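Local coordinates for protein amidohydrolase (Brucella melitensis biovar Abortus, PDB 4F0L) that binds an iron(III) ion in an amidohydrolase-type barrel and is probably a metal-dependent deaminase, perhaps of the formimidoylglutamate deiminase kind, at residues V115-E119 / A120-R124; K432-G436 / G437-L441; R442-A445 / E446-F449. All coordinates share one frame; numbering follows the deposited sequence.

Contact 1: V115-E119 / A120-R124; sequences VDMLE and AGFTR
Ala120 follows Glu119 at the C-terminal end of helix 103-119, its N-H divided between two carbonyls of the last turn: Asp116 O and Met117 O each lie 3.0 Å from Ala120 N, and both bonds are weak and well bent. Its methyl stays over the same two oxygens, with Ala120 CB 3.5 Å from Met117 O. Gly121 then leaves the helical region with phi at 98°, where a side chain would be jammed against the carbonyl oxygen of Ala120. Its N-H turns back to the helix in a hydrogen bond, Gly121 N to Leu118 O 2.9 Å. Phe122 N reaches Met117 O at 3.0 Å, a bond straighter than the two from Ala120, with an N-H...O angle of 158°. This is a Schellman motif, and in this barrel it turns the chain from the outer helix into strand 122-129, next to strand 56-66, which carries the iron ligand His65. With CG beside its own backbone N (chi1 -65°), Phe122 lays its ring so that Met117 O sits at the edge, in plane, 3.6 Å from Phe122 CD2. Phe122 CB packs on Met117 CB, while the rest of the methionine runs on extended toward Asn63 and Ser66, its side chain about 11 Å from the iron. Phe122 O receives a CA-H...O contact from Leu118 CA, and Leu118 CD2 touches the same oxygen at 3.5 Å. Thr123, next along the strand, turns its side chain to Val426 and Val428 of strand 422-428.

Contact 2: K432-G436 / G437-L441; sequences KQVEG and GRHRL
A tight beta hairpin with a type I' turn from Glu435 to Arg438 joins strands 431-435 and 438-439. Gly436 and Gly437 hold the two central corners, both with positive phi, and at Gly437 a CB would clash with the carbonyl oxygen of Gly436. Glu435 and Arg438 form the hydrogen-bonded pair that closes the turn: Glu435 N to Arg438 O is 2.8 Å and nearly straight, and Arg438 N to Glu435 O is 3.0 Å. Val434 and His439 follow as a non-hydrogen-bonded pair. The chi1 of Val434 (177°) swings CG1 away from the backbone N and toward the turn, 3.5 Å from Gly437 C.

Gln433 binds Arg440 twice, once through the backbone and once through its side chain. Its carbonyl oxygen accepts Arg440 N at 3.1 Å and lies over one face of the His439 imidazole, offset toward the rim. Its side chain, bent at chi2, runs beside that of Arg440 in the same direction, with amide and guanidinium planes 70° apart. Arg440 NH2 gives Gln433 OE1 a 2.8 Å bond on a lone pair in the amide plane, although the oxygen is tilted out of the guanidinium plane. The imidazole is held at both nitrogens: Leu441 N donates to His439 ND1 at 2.9 Å close to the ring plane, and His439 NE2 bonds to Ala157 O, which fixes the ring's rotation.

On the sheet side, Gln433 and Val434 both face Val426 of strand 422-428 in a classic beta bulge. Val434 and His439 pack against Leu118 of helix 103-119, and Leu441, at the N-cap position, leads into helix 442-457.

Contact 3: R442-A445 / E446-F449; sequences RDEA and ERAF
Arg442 O accepts Glu446 N at 2.8 Å, the first of four successive i to i+4 backbone bonds that make up the opening turns of the C-terminal helix 442-457. Asp443 O to Arg447 N follows at 3.0 Å, Glu444 O to Ala448 N at 3.2 Å and Ala445 O to Phe449 N at 2.9 Å.

Among the charged side chains, Arg447 folds back along the helix, bent at chi3 (-74°), until its guanidinium lies face-on over Asp443 O, which sits 3.8 Å above the plane and over its centre. Its approach to Glu444 is through carbon, with Arg447 NH1 3.7 Å from Glu444 CG. The carboxylate is farther off: Glu444 OE2 and Arg447 NH1 are 4.8 Å apart, so opposite charges lie near each other without contact.

Carbon-to-carbonyl contacts accompany the backbone bonds: Phe449 CB lies 3.4 Å from Ala445 O.

Facing inward, Ala445 packs on Leu111 and Arg112 of helix 103-119, and the Phe449 ring meets that of Tyr71 with planes at about 45°. Glu446 OE1 has salt bridges to Arg112 and to Arg402 of the second subunit, which also packs on Phe449, so Glu446 and Phe449 bring the start of this helix into contact with both helix 103-119 and the second subunit.

How the contacts relate
Along the chain the three contacts come in series, none nested in or crossing another. Contact 1 closes the short turn from helix 103-119 into strand 122-129; some 300 residues later contact 2 closes a hairpin at the edge of the same sheet, and contact 3 at once begins the C-terminal helix. Glu119 ties all three together: its OE2 accepts His439 N of contact 2 at 2.9 Å and makes a salt bridge with Arg442 NE of contact 3 at 2.8 Å. Val115 packs on both His439 and Arg442. The end of helix 103-119 is thus bound to the hairpin and to the start of helix 442-457.

Contact 1: V115-E119 / A120-R124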
# COMPACT_ATOMS: atom_id res chain seq x y z
N VAL B 115 -7.02 18.84 1.90
CA VAL B 115 -7.03 18.45 3.31
C VAL B 115 -6.43 17.04 3.50
O VAL B 115 -5.60 16.80 4.39
CB VAL B 115 -8.44 18.54 3.90
CG1 VAL B 115 -8.56 17.68 5.17
CG2 VAL B 115 -8.83 20.01 4.15
N ASP B 116 -6.88 16.10 2.68
CA ASP B 116 -6.34 14.74 2.71
C ASP B 116 -4.79 14.75 2.48
O ASP B 116 -4.02 14.10 3.20
CB ASP B 116 -7.08 13.94 1.62
CG ASP B 116 -7.37 12.53 2.01
OD1 ASP B 116 -6.45 11.94 2.62
OD2 ASP B 116 -8.48 12.00 1.64
N MET B 117 -4.34 15.49 1.47
CA MET B 117 -2.89 15.62 1.21
C MET B 117 -2.16 16.20 2.41
O MET B 117 -1.15 15.67 2.82
CB MET B 117 -2.62 16.51 -0.00
CG MET B 117 -2.99 15.86 -1.35
SD MET B 117 -2.60 16.97 -2.71
CE MET B 117 -2.84 15.92 -4.14
N LEU B 118 -2.68 17.28 2.99
CA LEU B 118 -2.06 17.90 4.17
C LEU B 118 -1.97 16.90 5.32
O LEU B 118 -0.93 16.77 5.95
CB LEU B 118 -2.79 19.18 4.60
CG LEU B 118 -2.46 20.44 3.79
CD1 LEU B 118 -3.47 21.55 3.98
CD2 LEU B 118 -1.05 20.95 4.20
N GLU B 119 -3.05 16.16 5.56
CA GLU B 119 -3.06 15.14 6.61
C GLU B 119 -2.05 13.98 6.36
O GLU B 119 -1.56 13.36 7.29
CB GLU B 119 -4.47 14.61 6.84
CG GLU B 119 -5.44 15.61 7.47
CD GLU B 119 -6.81 14.99 7.80
OE1 GLU B 119 -7.00 13.79 7.45
OE2 GLU B 119 -7.67 15.69 8.42
N ALA B 120 -1.68 13.78 5.11
CA ALA B 120 -0.70 12.80 4.75
C ALA B 120 0.74 13.38 4.77
O ALA B 120 1.69 12.64 4.50
CB ALA B 120 -1.03 12.25 3.36
N GLY B 121 0.90 14.69 5.01
CA GLY B 121 2.23 15.28 5.14
C GLY B 121 2.74 15.95 3.86
O GLY B 121 3.94 16.24 3.74
N PHE B 122 1.86 16.14 2.87
CA PHE B 122 2.23 16.91 1.69
C PHE B 122 1.91 18.37 1.96
O PHE B 122 0.78 18.68 2.34
CB PHE B 122 1.42 16.48 0.46
CG PHE B 122 1.67 15.09 0.00
CD1 PHE B 122 2.76 14.80 -0.79
CD2 PHE B 122 0.77 14.06 0.30
CE1 PHE B 122 2.95 13.52 -1.28
CE2 PHE B 122 0.96 12.79 -0.16
CZ PHE B 122 2.06 12.51 -0.95
N THR B 123 2.88 19.26 1.74
CA THR B 123 2.75 20.69 2.07
C THR B 123 2.58 21.63 0.87
O THR B 123 2.33 22.83 1.03
CB THR B 123 3.96 21.15 2.88
OG1 THR B 123 5.19 20.76 2.22
CG2 THR B 123 3.91 20.52 4.29
N ARG B 124 2.69 21.07 -0.34
CA ARG B 124 2.50 21.83 -1.59
C ARG B 124 1.93 20.90 -2.61
O ARG B 124 2.26 19.71 -2.59
CB ARG B 124 3.81 22.45 -2.13
CG ARG B 124 3.67 23.19 -3.45
CD ARG B 124 4.96 23.90 -3.85
NE ARG B 124 5.25 25.01 -2.95
CZ ARG B 124 4.94 26.29 -3.17
NH1 ARG B 124 4.30 26.66 -4.28
NH2 ARG B 124 5.28 27.21 -2.27

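Contact 2: K432-G436 / G437-L441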
# COMPACT_ATOMS: atom_id res chain seq x y z
N LYS B 432 0.10 25.91 11.56
CA LYS B 432 -0.18 24.49 11.83
C LYS B 432 -1.53 24.11 11.26
O LYS B 432 -2.54 24.46 11.82
CB LYS B 432 -0.15 24.17 13.33
CG LYS B 432 -0.19 22.66 13.58
CD LYS B 432 -0.31 22.29 15.04
CE LYS B 432 0.99 22.44 15.77
NZ LYS B 432 0.88 21.98 17.19
N GLN B 433 -1.53 23.42 10.11
CA GLN B 433 -2.77 23.08 9.47
C GLN B 433 -3.33 21.75 9.99
O GLN B 433 -4.54 21.59 10.02
CB GLN B 433 -2.65 23.05 7.95
CG GLN B 433 -2.32 24.39 7.31
CD GLN B 433 -3.49 25.38 7.41
OE1 GLN B 433 -4.58 25.00 7.82
NE2 GLN B 433 -3.25 26.65 7.08
N VAL B 434 -2.46 20.84 10.43
CA VAL B 434 -2.84 19.51 10.86
C VAL B 434 -2.31 19.31 12.27
O VAL B 434 -1.14 19.62 12.55
CB VAL B 434 -2.27 18.43 9.91
CG1 VAL B 434 -2.61 17.02 10.43
CG2 VAL B 434 -2.79 18.68 8.48
N GLU B 435 -3.17 18.85 13.15
CA GLU B 435 -2.79 18.56 14.53
C GLU B 435 -3.21 17.12 14.89
O GLU B 435 -4.37 16.78 14.75
CB GLU B 435 -3.43 19.54 15.49
CG GLU B 435 -2.92 19.32 16.90
CD GLU B 435 -3.55 20.24 17.89
OE1 GLU B 435 -3.11 21.39 17.94
OE2 GLU B 435 -4.48 19.79 18.61
N GLY B 436 -2.27 16.32 15.38
CA GLY B 436 -2.54 14.92 15.71
C GLY B 436 -3.25 14.22 14.55
O GLY B 436 -4.21 13.51 14.77
N GLY B 437 -2.80 14.46 13.33
CA GLY B 437 -3.37 13.78 12.18
C GLY B 437 -4.62 14.40 11.59
O GLY B 437 -5.08 13.97 10.54
N ARG B 438 -5.18 15.41 12.25
CA ARG B 438 -6.44 16.02 11.84
C ARG B 438 -6.25 17.48 11.36
O ARG B 438 -5.73 18.33 12.08
CB ARG B 438 -7.40 15.99 13.02
CG ARG B 438 -8.72 16.68 12.77
CD ARG B 438 -9.60 16.71 14.04
NE ARG B 438 -10.33 15.47 14.19
CZ ARG B 438 -11.47 15.17 13.58
NH1 ARG B 438 -12.07 16.03 12.78
NH2 ARG B 438 -12.03 13.99 13.79
N HIS B 439 -6.69 17.75 10.15
CA HIS B 439 -6.77 19.10 9.63
C HIS B 439 -7.83 19.86 10.33
O HIS B 439 -8.93 19.36 10.54
CB HIS B 439 -7.07 19.08 8.13
CG HIS B 439 -6.88 20.43 7.42
ND1 HIS B 439 -7.80 21.43 7.50
CD2 HIS B 439 -5.87 20.89 6.60
CE1 HIS B 439 -7.39 22.47 6.78
NE2 HIS B 439 -6.19 22.15 6.22
N ARG B 440 -7.52 21.11 10.65
CA ARG B 440 -8.43 21.98 11.35
C ARG B 440 -9.82 22.14 10.67
O ARG B 440 -10.75 22.44 11.35
CB ARG B 440 -7.77 23.36 11.57
CG ARG B 440 -7.32 24.04 10.30
CD ARG B 440 -6.67 25.39 10.56
NE ARG B 440 -7.53 26.48 10.06
CZ ARG B 440 -7.74 26.74 8.76
NH1 ARG B 440 -8.54 27.73 8.46
NH2 ARG B 440 -7.16 26.04 7.74
N LEU B 441 -9.95 21.93 9.37
CA LEU B 441 -11.24 22.01 8.64
C LEU B 441 -11.75 20.66 8.03
O LEU B 441 -12.60 20.65 7.11
CB LEU B 441 -11.07 23.04 7.50
CG LEU B 441 -10.83 24.53 7.79
CD1 LEU B 441 -10.86 25.37 6.50
CD2 LEU B 441 -11.83 25.05 8.79

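Contact 3: R442-A445 / E446-F449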
# COMPACT_ATOMS: atom_id res chain seq x y z
N ARG B 442 -11.25 19.52 8.52
CA ARG B 442 -11.61 18.23 7.89
C ARG B 442 -13.11 18.02 7.80
O ARG B 442 -13.64 17.72 6.73
CB ARG B 442 -10.96 17.04 8.63
CG ARG B 442 -11.26 15.67 8.01
CD ARG B 442 -11.19 14.52 9.01
NE ARG B 442 -9.81 14.24 9.40
CZ ARG B 442 -9.43 13.31 10.28
NH1 ARG B 442 -10.33 12.58 10.92
NH2 ARG B 442 -8.14 13.12 10.52
N ASP B 443 -13.82 18.20 8.91
CA ASP B 443 -15.24 17.85 8.95
C ASP B 443 -16.10 18.76 8.06
O ASP B 443 -17.00 18.31 7.38
CB ASP B 443 -15.75 17.84 10.38
CG ASP B 443 -15.11 16.73 11.21
OD1 ASP B 443 -14.55 15.77 10.63
OD2 ASP B 443 -15.19 16.80 12.45
N GLU B 444 -15.79 20.05 8.07
CA GLU B 444 -16.49 21.01 7.22
C GLU B 444 -16.21 20.70 5.74
O GLU B 444 -17.12 20.63 4.90
CB GLU B 444 -16.04 22.45 7.55
CG GLU B 444 -16.24 22.96 8.98
CD GLU B 444 -15.14 22.61 9.99
OE1 GLU B 444 -14.29 21.74 9.74
OE2 GLU B 444 -15.15 23.21 11.11
N ALA B 445 -14.94 20.47 5.42
CA ALA B 445 -14.57 20.12 4.04
C ALA B 445 -15.27 18.85 3.59
O ALA B 445 -15.76 18.76 2.46
CB ALA B 445 -13.07 19.99 3.90
N GLU B 446 -15.33 17.86 4.48
CA GLU B 446 -16.01 16.60 4.19
C GLU B 446 -17.50 16.74 3.90
O GLU B 446 -18.03 16.11 2.96
CB GLU B 446 -15.79 15.62 5.34
CG GLU B 446 -16.44 14.26 5.15
CD GLU B 446 -15.86 13.47 3.98
OE1 GLU B 446 -14.88 13.90 3.32
OE2 GLU B 446 -16.41 12.39 3.73
N ARG B 447 -18.19 17.53 4.71
CA ARG B 447 -19.63 17.75 4.46
C ARG B 447 -19.85 18.33 3.07
O ARG B 447 -20.73 17.90 2.34
CB ARG B 447 -20.27 18.64 5.52
CG ARG B 447 -20.60 17.94 6.81
CD ARG B 447 -21.40 18.84 7.78
NE ARG B 447 -20.54 19.88 8.39
CZ ARG B 447 -19.80 19.73 9.50
NH1 ARG B 447 -19.05 20.73 9.96
NH2 ARG B 447 -19.81 18.59 10.18
N ALA B 448 -19.05 19.32 2.70
CA ALA B 448 -19.19 19.93 1.38
C ALA B 448 -18.82 18.92 0.27
O ALA B 448 -19.48 18.86 -0.77
CB ALA B 448 -18.35 21.20 1.30
N PHE B 449 -17.80 18.11 0.51
CA PHE B 449 -17.40 17.07 -0.44
C PHE B 449 -18.51 16.04 -0.67
O PHE B 449 -18.80 15.71 -1.82
CB PHE B 449 -16.12 16.39 0.04
CG PHE B 449 -15.68 15.23 -0.81
CD1 PHE B 449 -15.29 15.41 -2.12
CD2 PHE B 449 -15.65 13.95 -0.28
CE1 PHE B 449 -14.89 14.34 -2.91
CE2 PHE B 449 -15.25 12.88 -1.07
CZ PHE B 449 -14.87 13.08 -2.39